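Local coordinates for protein alginate lyase AlgAT5 (Defluviitalea, PDB 5ZQI) that probably cleaves alginate by beta-elimination, as a polysaccharide lyase of family 7 built on a beta-sandwich fold, at residues 192-206 with 217-229. Residues are numbered along the deposited sequence; the frame is centred on the assembly and turned at random.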
ATOM      1  N   LEU A 192     -13.233   8.704   6.001  1.00 12.92           N
ATOM      2  CA  LEU A 192     -13.241  10.041   5.438  1.00 13.79           C
ATOM      3  C   LEU A 192     -14.149  10.167   4.222  1.00 13.54           C
ATOM      4  O   LEU A 192     -14.790  11.205   4.046  1.00 19.31           O
ATOM      5  CB  LEU A 192     -11.824  10.455   5.034  1.00 13.43           C
ATOM      6  CG  LEU A 192     -10.843  10.584   6.205  1.00 14.45           C
ATOM      7  CD1 LEU A 192      -9.468  10.981   5.689  1.00 15.47           C
ATOM      8  CD2 LEU A 192     -11.309  11.583   7.223  1.00 20.32           C
ATOM      9  N   ALA A 193     -14.197   9.136   3.381  1.00 12.17           N
ATOM     10  CA  ALA A 193     -14.966   9.171   2.149  1.00 12.46           C
ATOM     11  C   ALA A 193     -15.033   7.769   1.579  1.00 11.30           C
ATOM     12  O   ALA A 193     -14.056   7.027   1.649  1.00 11.29           O
ATOM     13  CB  ALA A 193     -14.333  10.110   1.120  1.00 15.65           C
ATOM     14  N   ASP A 194     -16.165   7.446   0.973  1.00 12.21           N
ATOM     15  CA  ASP A 194     -16.315   6.214   0.222  1.00 11.86           C
ATOM     16  C   ASP A 194     -15.623   6.299  -1.129  1.00 11.49           C
ATOM     17  O   ASP A 194     -15.672   7.328  -1.808  1.00 14.75           O
ATOM     18  CB  ASP A 194     -17.806   5.933   0.007  1.00 14.46           C
ATOM     19  CG  ASP A 194     -18.507   5.433   1.254  1.00 14.37           C
ATOM     20  OD1 ASP A 194     -17.818   5.126   2.258  1.00 21.33           O
ATOM     21  OD2 ASP A 194     -19.751   5.364   1.228  1.00 20.70           O
ATOM     22  N   LEU A 195     -14.984   5.203  -1.526  1.00 10.82           N
ATOM     23  CA  LEU A 195     -14.579   5.017  -2.908  1.00 11.15           C
ATOM     24  C   LEU A 195     -15.550   4.108  -3.661  1.00 14.14           C
ATOM     25  O   LEU A 195     -15.900   4.404  -4.796  1.00 14.82           O
ATOM     26  CB  LEU A 195     -13.152   4.446  -2.982  1.00 13.44           C
ATOM     27  CG  LEU A 195     -12.068   5.247  -2.255  1.00  9.07           C
ATOM     28  CD1 LEU A 195     -10.707   4.562  -2.429  1.00 15.04           C
ATOM     29  CD2 LEU A 195     -11.991   6.695  -2.768  1.00 11.29           C
ATOM     30  N   ASP A 196     -16.001   3.020  -3.040  1.00 13.01           N
ATOM     31  CA  ASP A 196     -16.836   2.027  -3.702  1.00 14.80           C
ATOM     32  C   ASP A 196     -17.549   1.246  -2.611  1.00 15.22           C
ATOM     33  O   ASP A 196     -16.892   0.571  -1.817  1.00 14.29           O
ATOM     34  CB  ASP A 196     -15.982   1.093  -4.578  1.00 15.05           C
ATOM     35  CG  ASP A 196     -16.793   0.265  -5.544  1.00 17.71           C
ATOM     36  OD1 ASP A 196     -18.008   0.069  -5.311  1.00 22.56           O
ATOM     37  OD2 ASP A 196     -16.207  -0.214  -6.556  1.00 20.95           O
ATOM     38  N   THR A 197     -18.874   1.291  -2.585  1.00 14.30           N
ATOM     39  CA  THR A 197     -19.631   0.527  -1.604  1.00 15.34           C
ATOM     40  C   THR A 197     -20.046  -0.852  -2.116  1.00 14.61           C
ATOM     41  O   THR A 197     -20.735  -1.595  -1.399  1.00 17.89           O
ATOM     42  CB  THR A 197     -20.893   1.287  -1.163  1.00 20.19           C
ATOM     43  OG1 THR A 197     -21.681   1.636  -2.308  1.00 22.35           O
ATOM     44  CG2 THR A 197     -20.522   2.548  -0.392  1.00 27.50           C
ATOM     45  N   ASP A 198     -19.590  -1.242  -3.308  1.00 14.57           N
ATOM     46  CA  ASP A 198     -19.955  -2.508  -3.928  1.00 14.72           C
ATOM     47  C   ASP A 198     -18.721  -3.112  -4.595  1.00 16.59           C
ATOM     48  O   ASP A 198     -18.740  -3.484  -5.766  1.00 18.67           O
ATOM     49  CB  ASP A 198     -21.094  -2.298  -4.923  1.00 17.61           C
ATOM     50  CG  ASP A 198     -21.584  -3.598  -5.574  1.00 24.85           C
ATOM     51  OD1 ASP A 198     -21.831  -4.613  -4.870  1.00 24.30           O
ATOM     52  OD2 ASP A 198     -21.763  -3.585  -6.819  1.00 25.21           O
ATOM     53  N   TYR A 199     -17.610  -3.198  -3.867  1.00 13.53           N
ATOM     54  CA  TYR A 199     -16.364  -3.680  -4.437  1.00 13.43           C
ATOM     55  C   TYR A 199     -16.313  -5.203  -4.382  1.00 14.77           C
ATOM     56  O   TYR A 199     -16.378  -5.801  -3.300  1.00 14.80           O
ATOM     57  CB  TYR A 199     -15.129  -3.111  -3.722  1.00 10.92           C
ATOM     58  CG  TYR A 199     -13.851  -3.607  -4.359  1.00 10.19           C
ATOM     59  CD1 TYR A 199     -13.367  -3.015  -5.509  1.00  9.99           C
ATOM     60  CD2 TYR A 199     -13.155  -4.680  -3.832  1.00 10.97           C
ATOM     61  CE1 TYR A 199     -12.231  -3.473  -6.122  1.00  9.37           C
ATOM     62  CE2 TYR A 199     -12.022  -5.157  -4.452  1.00  9.46           C
ATOM     63  CZ  TYR A 199     -11.584  -4.570  -5.616  1.00  9.44           C
ATOM     64  OH  TYR A 199     -10.469  -5.061  -6.258  1.00  9.76           O
ATOM     65  N   GLU A 200     -16.183  -5.826  -5.551  1.00 13.32           N
ATOM     66  CA  GLU A 200     -16.054  -7.273  -5.655  1.00 15.26           C
ATOM     67  C   GLU A 200     -14.594  -7.661  -5.855  1.00 14.03           C
ATOM     68  O   GLU A 200     -13.906  -7.088  -6.695  1.00 11.86           O
ATOM     69  CB  GLU A 200     -16.902  -7.812  -6.806  1.00 14.78           C
ATOM     70  CG  GLU A 200     -18.379  -7.552  -6.693  1.00 23.43           C
ATOM     71  CD  GLU A 200     -19.144  -8.117  -7.878  1.00 30.49           C
ATOM     72  OE1 GLU A 200     -18.624  -9.065  -8.516  1.00 32.37           O
ATOM     73  OE2 GLU A 200     -20.255  -7.612  -8.173  1.00 32.19           O
ATOM     74  N   LEU A 201     -14.133  -8.636  -5.081  1.00 13.15           N
ATOM     75  CA  LEU A 201     -12.749  -9.069  -5.167  1.00 11.09           C
ATOM     76  C   LEU A 201     -12.418  -9.422  -6.609  1.00 11.20           C
ATOM     77  O   LEU A 201     -13.234 -10.015  -7.330  1.00 13.41           O
ATOM     78  CB  LEU A 201     -12.479 -10.270  -4.261  1.00 15.58           C
ATOM     79  CG  LEU A 201     -12.464  -9.986  -2.749  1.00 14.52           C
ATOM     80  CD1 LEU A 201     -12.344 -11.355  -2.055  1.00 17.49           C
ATOM     81  CD2 LEU A 201     -11.400  -9.025  -2.344  1.00 15.72           C
ATOM     82  N   GLY A 202     -11.204  -9.074  -7.018  1.00 10.57           N
ATOM     83  CA  GLY A 202     -10.735  -9.310  -8.360  1.00 11.52           C
ATOM     84  C   GLY A 202     -10.977  -8.181  -9.333  1.00 10.62           C
ATOM     85  O   GLY A 202     -10.538  -8.274 -10.476  1.00 14.33           O
ATOM     86  N   THR A 203     -11.629  -7.109  -8.903  1.00 11.64           N
ATOM     87  CA  THR A 203     -11.969  -6.002  -9.782  1.00 10.62           C
ATOM     88  C   THR A 203     -10.792  -5.019  -9.838  1.00 10.03           C
ATOM     89  O   THR A 203     -10.377  -4.463  -8.810  1.00 10.11           O
ATOM     90  CB  THR A 203     -13.245  -5.308  -9.303  1.00 11.38           C
ATOM     91  OG1 THR A 203     -14.331  -6.250  -9.232  1.00 13.58           O
ATOM     92  CG2 THR A 203     -13.613  -4.168 -10.286  1.00 15.01           C
ATOM     93  N   ARG A 204     -10.270  -4.788 -11.043  1.00 11.01           N
ATOM     94  CA  ARG A 204      -9.198  -3.823 -11.247  1.00  9.37           C
ATOM     95  C   ARG A 204      -9.721  -2.399 -11.073  1.00 11.36           C
ATOM     96  O   ARG A 204     -10.799  -2.047 -11.559  1.00 19.62           O
ATOM     97  CB  ARG A 204      -8.594  -4.008 -12.655  1.00 13.93           C
ATOM     98  CG  ARG A 204      -7.232  -3.340 -12.876  1.00 17.38           C
ATOM     99  CD  ARG A 204      -6.539  -3.890 -14.110  1.00 18.25           C
ATOM    100  NE  ARG A 204      -5.460  -3.024 -14.549  1.00 18.78           N
ATOM    101  CZ  ARG A 204      -4.681  -3.272 -15.578  1.00 10.67           C
ATOM    102  NH1 ARG A 204      -4.866  -4.373 -16.301  1.00 16.19           N
ATOM    103  NH2 ARG A 204      -3.692  -2.436 -15.878  1.00 19.88           N
ATOM    104  N   PHE A 205      -8.948  -1.586 -10.356  1.00  9.34           N
ATOM    105  CA  PHE A 205      -9.283  -0.176 -10.188  1.00  9.02           C
ATOM    106  C   PHE A 205      -8.003   0.646 -10.121  1.00  8.46           C
ATOM    107  O   PHE A 205      -6.915   0.133  -9.811  1.00  9.61           O
ATOM    108  CB  PHE A 205     -10.141   0.100  -8.926  1.00 11.16           C
ATOM    109  CG  PHE A 205      -9.464  -0.175  -7.615  1.00  9.78           C
ATOM    110  CD1 PHE A 205      -9.567  -1.392  -7.042  1.00 11.94           C
ATOM    111  CD2 PHE A 205      -8.796   0.818  -6.894  1.00 10.24           C
ATOM    112  CE1 PHE A 205      -8.973  -1.674  -5.778  1.00 11.41           C
ATOM    113  CE2 PHE A 205      -8.210   0.541  -5.675  1.00 10.51           C
ATOM    114  CZ  PHE A 205      -8.261  -0.728  -5.143  1.00  8.46           C
ATOM    115  N   THR A 206      -8.153   1.942 -10.368  1.00  8.24           N
ATOM    116  CA  THR A 206      -7.087   2.897 -10.120  1.00  7.63           C
ATOM    117  C   THR A 206      -7.464   3.809  -8.971  1.00  7.23           C
ATOM    118  O   THR A 206      -8.607   4.263  -8.866  1.00  9.59           O
ATOM    119  CB  THR A 206      -6.767   3.726 -11.366  1.00 11.36           C
ATOM    120  OG1 THR A 206      -7.855   4.585 -11.711  1.00 15.82           O
ATOM    121  CG2 THR A 206      -6.491   2.811 -12.508  1.00  9.35           C
ATOM    122  N   LYS A 217      -6.178  15.056  -2.097  1.00  8.01           N
ATOM    123  CA  LYS A 217      -7.252  14.610  -2.975  1.00  9.29           C
ATOM    124  C   LYS A 217      -7.086  13.126  -3.287  1.00  9.00           C
ATOM    125  O   LYS A 217      -5.968  12.651  -3.516  1.00  9.15           O
ATOM    126  CB  LYS A 217      -7.259  15.420  -4.276  1.00  9.47           C
ATOM    127  CG  LYS A 217      -7.694  16.843  -4.085  1.00 14.36           C
ATOM    128  CD  LYS A 217      -7.629  17.650  -5.375  1.00 18.96           C
ATOM    129  CE  LYS A 217      -8.180  19.064  -5.147  1.00 33.31           C
ATOM    130  NZ  LYS A 217      -7.915  19.964  -6.306  1.00 43.45           N
ATOM    131  N   VAL A 218      -8.205  12.388  -3.302  1.00  8.08           N
ATOM    132  CA  VAL A 218      -8.212  10.976  -3.689  1.00  7.14           C
ATOM    133  C   VAL A 218      -9.236  10.777  -4.795  1.00  8.13           C
ATOM    134  O   VAL A 218     -10.394  11.183  -4.645  1.00  8.80           O
ATOM    135  CB  VAL A 218      -8.526  10.053  -2.498  1.00  7.04           C
ATOM    136  CG1 VAL A 218      -8.383   8.581  -2.893  1.00 10.39           C
ATOM    137  CG2 VAL A 218      -7.578  10.342  -1.320  1.00  8.68           C
ATOM    138  N   TYR A 219      -8.815  10.108  -5.862  1.00  8.27           N
ATOM    139  CA  TYR A 219      -9.618   9.753  -7.013  1.00  8.04           C
ATOM    140  C   TYR A 219      -9.737   8.234  -7.107  1.00  8.40           C
ATOM    141  O   TYR A 219      -8.796   7.496  -6.769  1.00  9.69           O
ATOM    142  CB  TYR A 219      -8.998  10.281  -8.315  1.00 11.80           C
ATOM    143  CG  TYR A 219      -8.740  11.768  -8.407  1.00 10.34           C
ATOM    144  CD1 TYR A 219      -7.689  12.355  -7.704  1.00 12.31           C
ATOM    145  CD2 TYR A 219      -9.551  12.592  -9.177  1.00 11.28           C
ATOM    146  CE1 TYR A 219      -7.445  13.713  -7.780  1.00 13.29           C
ATOM    147  CE2 TYR A 219      -9.304  13.946  -9.256  1.00 12.42           C
ATOM    148  CZ  TYR A 219      -8.252  14.495  -8.565  1.00 14.62           C
ATOM    149  OH  TYR A 219      -8.051  15.860  -8.672  1.00 21.81           O
ATOM    150  N   TYR A 220     -10.887   7.781  -7.604  1.00  9.23           N
ATOM    151  CA  TYR A 220     -11.182   6.383  -7.863  1.00  8.81           C
ATOM    152  C   TYR A 220     -11.613   6.252  -9.317  1.00  9.21           C
ATOM    153  O   TYR A 220     -12.619   6.832  -9.731  1.00 10.28           O
ATOM    154  CB  TYR A 220     -12.286   5.881  -6.915  1.00 11.38           C
ATOM    155  CG  TYR A 220     -12.663   4.422  -7.029  1.00 10.40           C
ATOM    156  CD1 TYR A 220     -11.785   3.422  -6.686  1.00 10.13           C
ATOM    157  CD2 TYR A 220     -13.911   4.053  -7.460  1.00 10.46           C
ATOM    158  CE1 TYR A 220     -12.137   2.101  -6.773  1.00 10.48           C
ATOM    159  CE2 TYR A 220     -14.275   2.714  -7.562  1.00 12.44           C
ATOM    160  CZ  TYR A 220     -13.398   1.751  -7.204  1.00 11.98           C
ATOM    161  OH  TYR A 220     -13.765   0.430  -7.283  1.00 15.28           O
ATOM    162  N   ASN A 221     -10.811   5.534 -10.104  1.00  9.15           N
ATOM    163  CA  ASN A 221     -11.037   5.435 -11.555  1.00 11.85           C
ATOM    164  C   ASN A 221     -11.271   6.806 -12.180  1.00 12.66           C
ATOM    165  O   ASN A 221     -12.116   6.974 -13.071  1.00 14.18           O
ATOM    166  CB  ASN A 221     -12.207   4.502 -11.860  1.00 11.07           C
ATOM    167  CG  ASN A 221     -11.923   3.078 -11.427  1.00 14.26           C
ATOM    168  OD1 ASN A 221     -10.775   2.620 -11.475  1.00 11.29           O
ATOM    169  ND2 ASN A 221     -12.956   2.367 -11.024  1.00 13.77           N
ATOM    170  N   GLY A 222     -10.503   7.794 -11.720  1.00 12.82           N
ATOM    171  CA  GLY A 222     -10.535   9.104 -12.322  1.00 12.84           C
ATOM    172  C   GLY A 222     -11.501  10.093 -11.709  1.00 15.60           C
ATOM    173  O   GLY A 222     -11.426  11.287 -12.034  1.00 18.29           O
ATOM    174  N   ASP A 223     -12.394   9.642 -10.838  1.00 14.45           N
ATOM    175  CA  ASP A 223     -13.428  10.475 -10.241  1.00 13.85           C
ATOM    176  C   ASP A 223     -12.999  10.930  -8.852  1.00 12.80           C
ATOM    177  O   ASP A 223     -12.598  10.113  -8.026  1.00 11.72           O
ATOM    178  CB  ASP A 223     -14.733   9.688 -10.164  1.00 14.90           C
ATOM    179  CG  ASP A 223     -15.247   9.289 -11.535  1.00 22.42           C
ATOM    180  OD1 ASP A 223     -15.096  10.090 -12.503  1.00 22.73           O
ATOM    181  OD2 ASP A 223     -15.803   8.184 -11.651  1.00 23.49           O
ATOM    182  N   LEU A 224     -13.089  12.235  -8.600  1.00 12.42           N
ATOM    183  CA  LEU A 224     -12.680  12.793  -7.317  1.00 13.71           C
ATOM    184  C   LEU A 224     -13.667  12.353  -6.245  1.00 11.22           C
ATOM    185  O   LEU A 224     -14.873  12.607  -6.358  1.00 14.98           O
ATOM    186  CB  LEU A 224     -12.604  14.313  -7.394  1.00 12.64           C
ATOM    187  CG  LEU A 224     -12.162  15.010  -6.101  1.00 13.75           C
ATOM    188  CD1 LEU A 224     -10.710  14.747  -5.747  1.00 14.67           C
ATOM    189  CD2 LEU A 224     -12.423  16.530  -6.269  1.00 18.06           C
ATOM    190  N   LYS A 225     -13.157  11.688  -5.212  1.00  9.96           N
ATOM    191  CA  LYS A 225     -14.002  11.189  -4.129  1.00 11.22           C
ATOM    192  C   LYS A 225     -13.780  11.871  -2.786  1.00 11.60           C
ATOM    193  O   LYS A 225     -14.673  11.817  -1.935  1.00 13.58           O
ATOM    194  CB  LYS A 225     -13.783   9.686  -3.941  1.00 11.12           C
ATOM    195  CG  LYS A 225     -14.105   8.863  -5.154  1.00 11.03           C
ATOM    196  CD  LYS A 225     -15.598   8.752  -5.327  1.00 15.95           C
ATOM    197  CE  LYS A 225     -15.939   7.672  -6.338  1.00 19.80           C
ATOM    198  NZ  LYS A 225     -17.421   7.658  -6.551  1.00 21.69           N
ATOM    199  N   LEU A 226     -12.654  12.559  -2.599  1.00 10.02           N
ATOM    200  CA  LEU A 226     -12.318  13.201  -1.333  1.00  9.99           C
ATOM    201  C   LEU A 226     -11.363  14.353  -1.589  1.00 10.06           C
ATOM    202  O   LEU A 226     -10.398  14.205  -2.349  1.00  9.32           O
ATOM    203  CB  LEU A 226     -11.649  12.219  -0.361  1.00 11.61           C
ATOM    204  CG  LEU A 226     -11.068  12.818   0.937  1.00 10.63           C
ATOM    205  CD1 LEU A 226     -12.129  13.359   1.867  1.00 13.61           C
ATOM    206  CD2 LEU A 226     -10.260  11.697   1.591  1.00 12.87           C
ATOM    207  N   THR A 227     -11.645  15.491  -0.962  1.00 11.44           N
ATOM    208  CA  THR A 227     -10.707  16.596  -0.781  1.00 11.77           C
ATOM    209  C   THR A 227     -10.617  16.882   0.715  1.00 11.34           C
ATOM    210  O   THR A 227     -11.625  17.216   1.347  1.00 15.68           O
ATOM    211  CB  THR A 227     -11.169  17.823  -1.551  1.00 14.74           C
ATOM    212  OG1 THR A 227     -11.388  17.482  -2.925  1.00 16.28           O
ATOM    213  CG2 THR A 227     -10.096  18.917  -1.517  1.00 13.62           C
ATOM    214  N   TYR A 228      -9.420  16.718   1.281  1.00 10.45           N
ATOM    215  CA  TYR A 228      -9.225  16.648   2.732  1.00 12.97           C
ATOM    216  C   TYR A 228      -8.143  17.612   3.177  1.00  9.46           C
ATOM    217  O   TYR A 228      -6.996  17.487   2.757  1.00  9.81           O
ATOM    218  CB  TYR A 228      -8.880  15.199   3.100  1.00 11.60           C
ATOM    219  CG  TYR A 228      -8.517  14.874   4.516  1.00 15.73           C
ATOM    220  CD1 TYR A 228      -9.364  15.160   5.563  1.00 17.18           C
ATOM    221  CD2 TYR A 228      -7.314  14.235   4.793  1.00 16.87           C
ATOM    222  CE1 TYR A 228      -9.003  14.828   6.866  1.00 16.89           C
ATOM    223  CE2 TYR A 228      -6.961  13.897   6.081  1.00 25.02           C
ATOM    224  CZ  TYR A 228      -7.813  14.202   7.112  1.00 16.77           C
ATOM    225  OH  TYR A 228      -7.443  13.853   8.396  1.00 22.18           O
ATOM    226  N   ASN A 229      -8.519  18.580   4.011  1.00 10.76           N
ATOM    227  CA  ASN A 229      -7.528  19.512   4.532  1.00 11.66           C
ATOM    228  C   ASN A 229      -6.517  18.796   5.421  1.00  9.72           C
ATOM    229  O   ASN A 229      -6.889  18.089   6.359  1.00 11.42           O
ATOM    230  CB  ASN A 229      -8.194  20.612   5.353  1.00 11.09           C
ATOM    231  CG  ASN A 229      -9.056  21.528   4.531  1.00 11.65           C
ATOM    232  OD1 ASN A 229      -8.858  21.657   3.312  1.00 11.93           O
ATOM    233  ND2 ASN A 229     -10.018  22.162   5.178  1.00 12.61           N
TER
HETATM  234  O   HOH W   1     -16.796   9.945  -1.853  1.00 18.42           O
HETATM  235  O   HOH W   2     -18.299   6.694  -3.900  1.00 34.46           O
HETATM  236  O   HOH W   3     -12.914  -0.622 -11.052  1.00 22.31           O
HETATM  237  O   HOH W   4      -7.974   7.200 -10.210  1.00 12.52           O
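Y220 OH donates a hydrogen bond to D196 OD2 at 2.6 Å, meeting the carboxylate oxygen on its anti lone pair. The other oxygen of D196, OD1, accepts from the backbone N of D198 in an Asx turn. A chi1 of -178° swings the Y220 ring away from its backbone N and carries OH to D196. L195 CB lies over one face of this ring and N221 ND2 over the opposite one, both offset toward the rim, while F205 CB comes obliquely to CE1 at 3.6 Å. Cutting Y220 back to an alanine is likely to leave D196 OD2 without its hydroxyl partner and open a gap between L195 and F205. Here the two sheets of the PL7 beta-sandwich meet: the chain leaves strand 190-194 of one sheet, turns a corner at L195 and, after the loop that follows, enters strand 205-212 of the other. There T206 N donates to N221 OD1 at 2.9 Å and N221 N to T206 O at 2.8 Å, both nearly straight, at the type I' turn of the next hairpin. Along strand 190-194, A193 CB packs on L226 CB of strand 223-229 at 3.7 Å, and L192 CD1 sits over the centre of the Y228 ring. Water 1 bridges D194 O and K225 O.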